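Local atomic coordinates of calcium-dependent protein kinase, putative (Plasmodium falciparum, PDB entry 3MSE), a protein that probably phosphorylates serine and threonine residues of proteins under calcium control, the C-terminal EF-hand domain described here binding the calcium ions. Residues Ile26-Glu30 and Ala112-Ile117; Ile125-Val131 and Ile144-Phe148; Phe147-His152 and Asn165-Glu171. All coordinates share one frame; numbering follows the deposited sequence.

All three contacts belong to the C-terminal half of the EF-hand domain and its seat on the long helix 18-48. Contact 1 packs that helix against the incoming helix of the second calcium site. Its centre lies about 16 Å from those of contacts 2 and 3, which are about 8 Å apart and share F147 and F148. I117 O, 3.4 Å from D129 CB, joins contact 1 to contact 2. A probable hydrogen bond, I125 N to I167 O at 2.8 Å, couples contacts 2 and 3. D129 of contact 2 binds the second site's calcium ion, which lies about 7 Å from the I117 side chain and about 6 Å from that of K166.

Contact 1: residues Ile26-Glu30 and Ala112-Ile117; sequences IMAHE and AAFNKI
I26 and A113 mark the closest backbone approach, their CA atoms 6.0 Å apart, where the short helical axes of 26-30 and 112-117 come within 9.9 Å at an angle of 121° between their N-to-C directions. The pairing sets the long helix 18-48 against helix 109-117, the incoming helix of the EF-hand that holds the second calcium ion. The A113 methyl lies 3.8 Å from I26 CG2 and 4.0 Å from M27 CG. The two branches of I26 divide the work. With CG2 anti to the backbone N (chi1, measured to CG1, is -66°), that methyl settles over the A113 backbone, while I26 CG1 carries CD1 along to I117 CG1, 3.9 Å away; the two isoleucine side chains cross obliquely. L133 also meets both I26 and I117. M27, which also touches F109 and L110, packs on W102 of the second subunit. A polar link lies at the margin, where E30 and K116 approach from opposite directions. E30 has two modelled conformers, which makes this salt bridge, with its weak hydrogen bond, tentative: in the one given, K116 NZ lies 3.3 Å from E30 OE1 and 3.8 Å from E30 OE2.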
loop_
_atom_site.group_PDB
_atom_site.type_symbol
_atom_site.label_atom_id
_atom_site.label_comp_id
_atom_site.label_asym_id
_atom_site.label_seq_id
_atom_site.Cartn_x
_atom_site.Cartn_y
_atom_site.Cartn_z
ATOM N N ILE A 26 -8.803 -3.696 -9.549
ATOM C CA ILE A 26 -7.415 -3.582 -10.031
ATOM C C ILE A 26 -6.492 -3.124 -8.904
ATOM O O ILE A 26 -5.453 -3.743 -8.634
ATOM C CB ILE A 26 -7.290 -2.612 -11.245
ATOM C CG1 ILE A 26 -8.031 -3.172 -12.451
ATOM C CG2 ILE A 26 -5.792 -2.345 -11.593
ATOM C CD1 ILE A 26 -8.393 -2.097 -13.487
ATOM N N MET A 27 -6.892 -2.052 -8.225
ATOM C CA MET A 27 -6.151 -1.571 -7.062
ATOM C C MET A 27 -6.133 -2.586 -5.926
ATOM O O MET A 27 -5.125 -2.729 -5.219
ATOM C CB MET A 27 -6.729 -0.243 -6.591
ATOM C CG MET A 27 -6.459 0.893 -7.546
ATOM S SD MET A 27 -6.930 2.471 -6.805
ATOM C CE MET A 27 -8.692 2.418 -7.062
ATOM N N ALA A 28 -7.245 -3.301 -5.757
ATOM C CA ALA A 28 -7.351 -4.317 -4.715
ATOM C C ALA A 28 -6.365 -5.451 -4.951
ATOM O O ALA A 28 -5.806 -6.009 -3.999
ATOM C CB ALA A 28 -8.756 -4.862 -4.636
ATOM N N HIS A 29 -6.177 -5.809 -6.219
ATOM C CA HIS A 29 -5.171 -6.803 -6.554
ATOM C C HIS A 29 -3.762 -6.350 -6.135
ATOM O O HIS A 29 -2.998 -7.146 -5.591
ATOM C CB HIS A 29 -5.185 -7.206 -8.034
ATOM C CG HIS A 29 -4.171 -8.263 -8.342
ATOM N ND1 HIS A 29 -2.994 -7.997 -9.013
ATOM C CD2 HIS A 29 -4.112 -9.568 -7.979
ATOM C CE1 HIS A 29 -2.275 -9.105 -9.089
ATOM N NE2 HIS A 29 -2.930 -10.071 -8.466
ATOM N N GLU A 30 -3.459 -5.077 -6.378
ATOM C CA GLU A 30 -2.188 -4.469 -5.993
ATOM C C GLU A 30 -1.951 -4.429 -4.473
ATOM O O GLU A 30 -0.803 -4.451 -4.032
ATOM C CB GLU A 30 -2.056 -3.069 -6.607
ATOM C CG GLU A 30 -0.960 -2.940 -7.668
ATOM C CD GLU A 30 -1.297 -3.619 -8.986
ATOM O OE1 GLU A 30 -1.959 -2.980 -9.840
ATOM O OE2 GLU A 30 -0.877 -4.782 -9.179
ATOM N N ALA A 112 -0.897 3.084 -11.320
ATOM C CA ALA A 112 -0.736 1.696 -11.750
ATOM C C ALA A 112 -2.013 1.118 -12.358
ATOM O O ALA A 112 -1.947 0.360 -13.333
ATOM C CB ALA A 112 -0.251 0.827 -10.594
ATOM N N ALA A 113 -3.167 1.471 -11.784
ATOM C CA ALA A 113 -4.451 1.049 -12.332
ATOM C C ALA A 113 -4.682 1.664 -13.713
ATOM O O ALA A 113 -5.058 0.968 -14.656
ATOM C CB ALA A 113 -5.594 1.410 -11.374
ATOM N N PHE A 114 -4.457 2.973 -13.813
ATOM C CA PHE A 114 -4.549 3.696 -15.072
ATOM C C PHE A 114 -3.669 3.051 -16.153
ATOM O O PHE A 114 -4.115 2.855 -17.278
ATOM C CB PHE A 114 -4.145 5.159 -14.864
ATOM C CG PHE A 114 -4.231 5.994 -16.103
ATOM C CD1 PHE A 114 -5.390 6.706 -16.393
ATOM C CD2 PHE A 114 -3.149 6.078 -16.981
ATOM C CE1 PHE A 114 -5.485 7.476 -17.542
ATOM C CE2 PHE A 114 -3.228 6.861 -18.143
ATOM C CZ PHE A 114 -4.398 7.557 -18.422
ATOM N N ASN A 115 -2.425 2.731 -15.798
ATOM C CA ASN A 115 -1.481 2.132 -16.749
ATOM C C ASN A 115 -1.941 0.782 -17.243
ATOM O O ASN A 115 -1.793 0.482 -18.421
ATOM C CB ASN A 115 -0.072 2.032 -16.156
ATOM C CG ASN A 115 0.656 3.370 -16.161
ATOM O OD1 ASN A 115 0.332 4.261 -16.945
ATOM N ND2 ASN A 115 1.627 3.518 -15.282
ATOM N N LYS A 116 -2.518 -0.026 -16.355
ATOM C CA LYS A 116 -3.091 -1.308 -16.770
ATOM C C LYS A 116 -4.241 -1.140 -17.753
ATOM O O LYS A 116 -4.386 -1.938 -18.672
ATOM C CB LYS A 116 -3.528 -2.140 -15.570
ATOM C CG LYS A 116 -2.363 -2.799 -14.861
ATOM C CD LYS A 116 -2.813 -3.865 -13.887
ATOM C CE LYS A 116 -1.606 -4.642 -13.349
ATOM N NZ LYS A 116 -0.555 -3.733 -12.776
ATOM N N ILE A 117 -5.037 -0.091 -17.573
ATOM C CA ILE A 117 -6.199 0.144 -18.428
ATOM C C ILE A 117 -5.812 0.705 -19.807
ATOM O O ILE A 117 -6.409 0.355 -20.817
ATOM C CB ILE A 117 -7.254 1.047 -17.732
ATOM C CG1 ILE A 117 -7.813 0.353 -16.471
ATOM C CG2 ILE A 117 -8.393 1.378 -18.682
ATOM C CD1 ILE A 117 -8.535 1.302 -15.504
#

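Contact 2: residues Ile125-Val131 and Ile144-Phe148. With CA (calcium ion), chain B.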
loop_
_atom_site.group_PDB
_atom_site.type_symbol
_atom_site.label_atom_id
_atom_site.label_comp_id
_atom_site.label_asym_id
_atom_site.label_seq_id
_atom_site.Cartn_x
_atom_site.Cartn_y
_atom_site.Cartn_z
ATOM N N ILE A 125 -7.014 7.039 -21.560
ATOM C CA ILE A 125 -7.996 5.955 -21.518
ATOM C C ILE A 125 -9.109 6.218 -22.531
ATOM O O ILE A 125 -9.934 7.105 -22.338
ATOM C CB ILE A 125 -8.571 5.698 -20.089
ATOM C CG1 ILE A 125 -7.517 5.029 -19.199
ATOM C CG2 ILE A 125 -9.834 4.823 -20.157
ATOM C CD1 ILE A 125 -7.949 4.846 -17.740
ATOM N N SER A 126 -9.112 5.437 -23.610
ATOM C CA SER A 126 -10.120 5.558 -24.662
ATOM C C SER A 126 -11.336 4.706 -24.356
ATOM O O SER A 126 -11.347 3.907 -23.411
ATOM C CB SER A 126 -9.540 5.155 -26.027
ATOM O OG SER A 126 -9.029 3.824 -26.012
ATOM N N LYS A 127 -12.367 4.890 -25.166
ATOM C CA LYS A 127 -13.551 4.065 -25.115
ATOM C C LYS A 127 -13.181 2.579 -25.295
ATOM O O LYS A 127 -13.684 1.707 -24.566
ATOM C CB LYS A 127 -14.530 4.527 -26.193
ATOM C CG LYS A 127 -15.986 4.232 -25.905
ATOM C CD LYS A 127 -16.439 2.943 -26.582
ATOM C CE LYS A 127 -17.897 2.636 -26.287
ATOM N NZ LYS A 127 -18.824 3.631 -26.894
ATOM N N SER A 128 -12.281 2.301 -26.237
ATOM C CA SER A 128 -11.877 0.924 -26.506
ATOM C C SER A 128 -11.072 0.309 -25.347
ATOM O O SER A 128 -11.110 -0.903 -25.134
ATOM C CB SER A 128 -11.128 0.806 -27.849
ATOM O OG SER A 128 -9.748 1.097 -27.710
ATOM N N ASP A 129 -10.353 1.136 -24.596
ATOM C CA ASP A 129 -9.665 0.647 -23.403
ATOM C C ASP A 129 -10.647 0.142 -22.326
ATOM O O ASP A 129 -10.352 -0.828 -21.607
ATOM C CB ASP A 129 -8.768 1.732 -22.827
ATOM C CG ASP A 129 -7.525 1.971 -23.669
ATOM O OD1 ASP A 129 -7.007 1.012 -24.287
ATOM O OD2 ASP A 129 -7.056 3.117 -23.697
ATOM N N ILE A 130 -11.807 0.793 -22.245
ATOM C CA ILE A 130 -12.861 0.394 -21.304
ATOM C C ILE A 130 -13.623 -0.811 -21.832
ATOM O O ILE A 130 -13.963 -1.721 -21.070
ATOM C CB ILE A 130 -13.848 1.568 -20.990
ATOM C CG1 ILE A 130 -13.111 2.744 -20.328
ATOM C CG2 ILE A 130 -15.020 1.078 -20.111
ATOM C CD1 ILE A 130 -12.469 2.437 -18.971
ATOM N N VAL A 131 -13.884 -0.835 -23.141
ATOM C CA VAL A 131 -14.470 -2.022 -23.772
ATOM C C VAL A 131 -13.600 -3.242 -23.441
ATOM O O VAL A 131 -14.101 -4.321 -23.093
ATOM C CB VAL A 131 -14.633 -1.837 -25.307
ATOM C CG1 VAL A 131 -15.095 -3.149 -25.995
ATOM C CG2 VAL A 131 -15.607 -0.697 -25.622
ATOM N N ILE A 144 -20.773 1.854 -20.483
ATOM C CA ILE A 144 -19.502 2.514 -20.778
ATOM C C ILE A 144 -19.687 4.016 -20.967
ATOM O O ILE A 144 -18.918 4.810 -20.424
ATOM C CB ILE A 144 -18.777 1.880 -22.003
ATOM C CG1 ILE A 144 -18.427 0.414 -21.710
ATOM C CG2 ILE A 144 -17.520 2.667 -22.355
ATOM C CD1 ILE A 144 -18.100 -0.411 -22.928
ATOM N N ASP A 145 -20.703 4.393 -21.743
ATOM C CA ASP A 145 -21.003 5.809 -22.012
ATOM C C ASP A 145 -21.286 6.585 -20.736
ATOM O O ASP A 145 -20.771 7.683 -20.570
ATOM C CB ASP A 145 -22.175 5.957 -22.988
ATOM C CG ASP A 145 -21.757 5.784 -24.434
ATOM O OD1 ASP A 145 -20.628 6.188 -24.782
ATOM O OD2 ASP A 145 -22.560 5.236 -25.218
ATOM N N ASN A 146 -22.098 6.005 -19.850
ATOM C CA ASN A 146 -22.333 6.546 -18.504
ATOM C C ASN A 146 -21.036 6.855 -17.767
ATOM O O ASN A 146 -20.887 7.934 -17.182
ATOM C CB ASN A 146 -23.163 5.572 -17.662
ATOM C CG ASN A 146 -24.579 5.400 -18.186
ATOM O OD1 ASN A 146 -25.037 6.162 -19.049
ATOM N ND2 ASN A 146 -25.291 4.396 -17.657
ATOM N N PHE A 147 -20.094 5.913 -17.807
ATOM C CA PHE A 147 -18.824 6.085 -17.116
ATOM C C PHE A 147 -18.034 7.289 -17.644
ATOM O O PHE A 147 -17.455 8.047 -16.856
ATOM C CB PHE A 147 -17.996 4.797 -17.161
ATOM C CG PHE A 147 -16.572 4.972 -16.717
ATOM C CD1 PHE A 147 -15.546 5.048 -17.656
ATOM C CD2 PHE A 147 -16.254 5.067 -15.366
ATOM C CE1 PHE A 147 -14.227 5.214 -17.256
ATOM C CE2 PHE A 147 -14.938 5.235 -14.954
ATOM C CZ PHE A 147 -13.918 5.308 -15.907
ATOM N N PHE A 148 -18.021 7.469 -18.966
ATOM C CA PHE A 148 -17.294 8.591 -19.579
ATOM C C PHE A 148 -17.929 9.947 -19.252
ATOM O O PHE A 148 -17.223 10.942 -19.039
ATOM C CB PHE A 148 -17.127 8.391 -21.090
ATOM C CG PHE A 148 -15.915 7.564 -21.457
ATOM C CD1 PHE A 148 -14.693 8.173 -21.706
ATOM C CD2 PHE A 148 -15.998 6.172 -21.525
ATOM C CE1 PHE A 148 -13.572 7.411 -22.032
ATOM C CE2 PHE A 148 -14.886 5.402 -21.847
ATOM C CZ PHE A 148 -13.673 6.016 -22.094
HETATM CA CA CA B . -4.957 4.217 -24.491
HETATM O O HOH W 1 -6.225 4.571 -25.982
HETATM O O HOH W 2 -4.498 2.068 -25.199
#
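This is helix-to-helix packing, in which I130 and I144 bring the outgoing helix of the second calcium site, 127-133, against helix 141-152. The short axes pass at 10.7 Å with 129° between their directions. I130 fills the interface with three carbons: CG2 slides past I144 CG2 at 3.7 Å, CG1 meets F148 CE2 at 3.5 Å, and CD1 reaches F147 CE1. I144 CD1 touches V131 CG2, at about a right angle between the side chains. The F148 ring points its CZ at the start of the outgoing helix, with S126 O 3.4 Å away at the ring edge and near its plane. That turn closes an EF-hand calcium loop, whose last ligand, D129, binds the ion through OD2 at 2.5 Å; D118 OD2, D122 OD2 and the backbone O of Y124 also bind it. D129 OD1 stays 3.8 Å from the calcium, showing one-oxygen coordination, and instead accepts a hydrogen bond from a water that is itself a ligand. The N-cap residue S126 can steady the carboxylate as a second-shell partner: its backbone N donates to D129 OD2 over 3.1 Å, nearly straight at 172°, on the anti side and 31° out of the carboxylate plane. At the interface edge K127 passes its CE by I144 CG2; its NZ hydrogen-bonds N141 and makes a long salt bridge to D145 OD1, 3.8 Å.

Contact 3: residues Phe147-His152 and Asn165-Glu171; sequences FFLSVH and NKISFQE
Helices 141-152 and 169-177 probably form the second helix-loop-helix of the C-terminal EF-hand pair, and the contact joins F148 and V151 of the first to I167 in the segment leading into the second. Backbone hydrogen bonding between I167 and I125 of the calcium loop is consistent with the short beta link that joins paired EF-hand loops. I167 is the wedge. With chi2 extended (166°), I167 CD1 reaches in among the helix side chains, 3.5 Å from F148 CE1 and 3.8 Å from F147 CE1; V151 CG1 meets that methyl tip to tip at 3.7 Å. V151 CG2, also against that methyl, lies over one face of the F147 ring, offset toward its rim. N165 puts its amide ND2 over one face of F148, 3.6 Å from F148 CG, with amide and ring planes 31° apart; its OD1 lies out by F148 CB. H152 closes the polar margin: its NE2 donates to K166 O, 2.9 Å, and although the oxygen lies in the ring plane, the N-H...O angle of 123° makes the bond weak. E171 OE2 stands near the same ring edge, 3.7 Å from H152 NE2, with carboxylate and ring planes steeply inclined; its charge may polarise the imidazole. This carboxylate also helps start helix 169-177, because S168 and E171 form a capping box: S168 N donates to E171 OE2, on its anti side, and E171 N returns a bond to S168 OG, 3.1 Å.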
loop_
_atom_site.group_PDB
_atom_site.type_symbol
_atom_site.label_atom_id
_atom_site.label_comp_id
_atom_site.label_asym_id
_atom_site.label_seq_id
_atom_site.Cartn_x
_atom_site.Cartn_y
_atom_site.Cartn_z
ATOM N N PHE A 147 -20.094 5.913 -17.807
ATOM C CA PHE A 147 -18.824 6.085 -17.116
ATOM C C PHE A 147 -18.034 7.289 -17.644
ATOM O O PHE A 147 -17.455 8.047 -16.856
ATOM C CB PHE A 147 -17.996 4.797 -17.161
ATOM C CG PHE A 147 -16.572 4.972 -16.717
ATOM C CD1 PHE A 147 -15.546 5.048 -17.656
ATOM C CD2 PHE A 147 -16.254 5.067 -15.366
ATOM C CE1 PHE A 147 -14.227 5.214 -17.256
ATOM C CE2 PHE A 147 -14.938 5.235 -14.954
ATOM C CZ PHE A 147 -13.918 5.308 -15.907
ATOM N N PHE A 148 -18.021 7.469 -18.966
ATOM C CA PHE A 148 -17.294 8.591 -19.579
ATOM C C PHE A 148 -17.929 9.947 -19.252
ATOM O O PHE A 148 -17.223 10.942 -19.039
ATOM C CB PHE A 148 -17.127 8.391 -21.090
ATOM C CG PHE A 148 -15.915 7.564 -21.457
ATOM C CD1 PHE A 148 -14.693 8.173 -21.706
ATOM C CD2 PHE A 148 -15.998 6.172 -21.525
ATOM C CE1 PHE A 148 -13.572 7.411 -22.032
ATOM C CE2 PHE A 148 -14.886 5.402 -21.847
ATOM C CZ PHE A 148 -13.673 6.016 -22.094
ATOM N N LEU A 149 -19.258 9.967 -19.192
ATOM C CA LEU A 149 -19.994 11.156 -18.795
ATOM C C LEU A 149 -19.693 11.520 -17.336
ATOM O O LEU A 149 -19.430 12.694 -17.023
ATOM C CB LEU A 149 -21.500 10.974 -19.053
ATOM C CG LEU A 149 -21.881 10.899 -20.547
ATOM C CD1 LEU A 149 -23.302 10.359 -20.765
ATOM C CD2 LEU A 149 -21.678 12.241 -21.287
ATOM N N SER A 150 -19.689 10.511 -16.462
ATOM C CA SER A 150 -19.345 10.710 -15.053
ATOM C C SER A 150 -17.946 11.306 -14.877
ATOM O O SER A 150 -17.779 12.304 -14.172
ATOM C CB SER A 150 -19.495 9.414 -14.258
ATOM O OG SER A 150 -20.842 8.965 -14.264
ATOM N N VAL A 151 -16.951 10.705 -15.525
ATOM C CA VAL A 151 -15.578 11.212 -15.486
ATOM C C VAL A 151 -15.483 12.687 -15.926
ATOM O O VAL A 151 -14.802 13.493 -15.282
ATOM C CB VAL A 151 -14.621 10.329 -16.333
ATOM C CG1 VAL A 151 -13.259 11.006 -16.518
ATOM C CG2 VAL A 151 -14.452 8.951 -15.696
ATOM N N HIS A 152 -16.176 13.031 -17.009
ATOM C CA HIS A 152 -16.103 14.373 -17.587
ATOM C C HIS A 152 -17.091 15.373 -16.975
ATOM O O HIS A 152 -17.059 16.557 -17.314
ATOM C CB HIS A 152 -16.270 14.315 -19.108
ATOM C CG HIS A 152 -15.076 13.767 -19.826
ATOM N ND1 HIS A 152 -15.174 12.796 -20.801
ATOM C CD2 HIS A 152 -13.755 14.048 -19.705
ATOM C CE1 HIS A 152 -13.967 12.510 -21.256
ATOM N NE2 HIS A 152 -13.087 13.253 -20.605
ATOM N N ASN A 165 -13.497 12.089 -26.190
ATOM C CA ASN A 165 -14.028 11.061 -25.300
ATOM C C ASN A 165 -12.891 10.144 -24.851
ATOM O O ASN A 165 -12.905 8.925 -25.073
ATOM C CB ASN A 165 -15.157 10.279 -25.965
ATOM C CG ASN A 165 -16.229 9.863 -24.973
ATOM O OD1 ASN A 165 -16.798 10.706 -24.268
ATOM N ND2 ASN A 165 -16.511 8.561 -24.912
ATOM N N LYS A 166 -11.894 10.779 -24.239
ATOM C CA LYS A 166 -10.687 10.143 -23.754
ATOM C C LYS A 166 -10.462 10.648 -22.338
ATOM O O LYS A 166 -11.036 11.662 -21.939
ATOM C CB LYS A 166 -9.495 10.530 -24.630
ATOM C CG LYS A 166 -9.742 10.405 -26.136
ATOM C CD LYS A 166 -8.485 10.697 -26.955
ATOM C CE LYS A 166 -7.569 9.485 -27.043
ATOM N NZ LYS A 166 -8.209 8.361 -27.788
ATOM N N ILE A 167 -9.619 9.959 -21.581
ATOM C CA ILE A 167 -9.390 10.309 -20.185
ATOM C C ILE A 167 -7.893 10.336 -19.879
ATOM O O ILE A 167 -7.199 9.326 -20.030
ATOM C CB ILE A 167 -10.128 9.316 -19.230
ATOM C CG1 ILE A 167 -11.644 9.344 -19.474
ATOM C CG2 ILE A 167 -9.805 9.611 -17.775
ATOM C CD1 ILE A 167 -12.413 8.179 -18.831
ATOM N N SER A 168 -7.402 11.500 -19.459
ATOM C CA SER A 168 -6.020 11.653 -19.005
ATOM C C SER A 168 -5.893 11.075 -17.601
ATOM O O SER A 168 -6.902 10.809 -16.950
ATOM C CB SER A 168 -5.637 13.135 -18.969
ATOM O OG SER A 168 -6.236 13.780 -17.851
ATOM N N PHE A 169 -4.662 10.909 -17.119
ATOM C CA PHE A 169 -4.469 10.417 -15.770
ATOM C C PHE A 169 -5.085 11.353 -14.745
ATOM O O PHE A 169 -5.627 10.897 -13.739
ATOM C CB PHE A 169 -3.000 10.161 -15.423
ATOM C CG PHE A 169 -2.801 9.785 -13.980
ATOM C CD1 PHE A 169 -2.132 10.639 -13.110
ATOM C CD2 PHE A 169 -3.361 8.611 -13.473
ATOM C CE1 PHE A 169 -1.978 10.314 -11.768
ATOM C CE2 PHE A 169 -3.223 8.278 -12.132
ATOM C CZ PHE A 169 -2.523 9.129 -11.275
ATOM N N GLN A 170 -4.995 12.655 -15.008
ATOM C CA GLN A 170 -5.495 13.669 -14.084
ATOM C C GLN A 170 -7.018 13.604 -13.958
ATOM O O GLN A 170 -7.546 13.651 -12.850
ATOM C CB GLN A 170 -5.024 15.077 -14.498
ATOM C CG GLN A 170 -4.987 16.092 -13.349
ATOM C CD GLN A 170 -4.025 15.694 -12.232
ATOM O OE1 GLN A 170 -4.388 15.715 -11.058
ATOM N NE2 GLN A 170 -2.801 15.313 -12.596
ATOM N N GLU A 171 -7.704 13.484 -15.091
ATOM C CA GLU A 171 -9.166 13.339 -15.114
ATOM C C GLU A 171 -9.611 12.004 -14.510
ATOM O O GLU A 171 -10.656 11.924 -13.860
ATOM C CB GLU A 171 -9.693 13.437 -16.538
ATOM C CG GLU A 171 -9.329 14.718 -17.269
ATOM C CD GLU A 171 -9.717 14.667 -18.737
ATOM O OE1 GLU A 171 -10.099 15.719 -19.296
ATOM O OE2 GLU A 171 -9.649 13.569 -19.335
#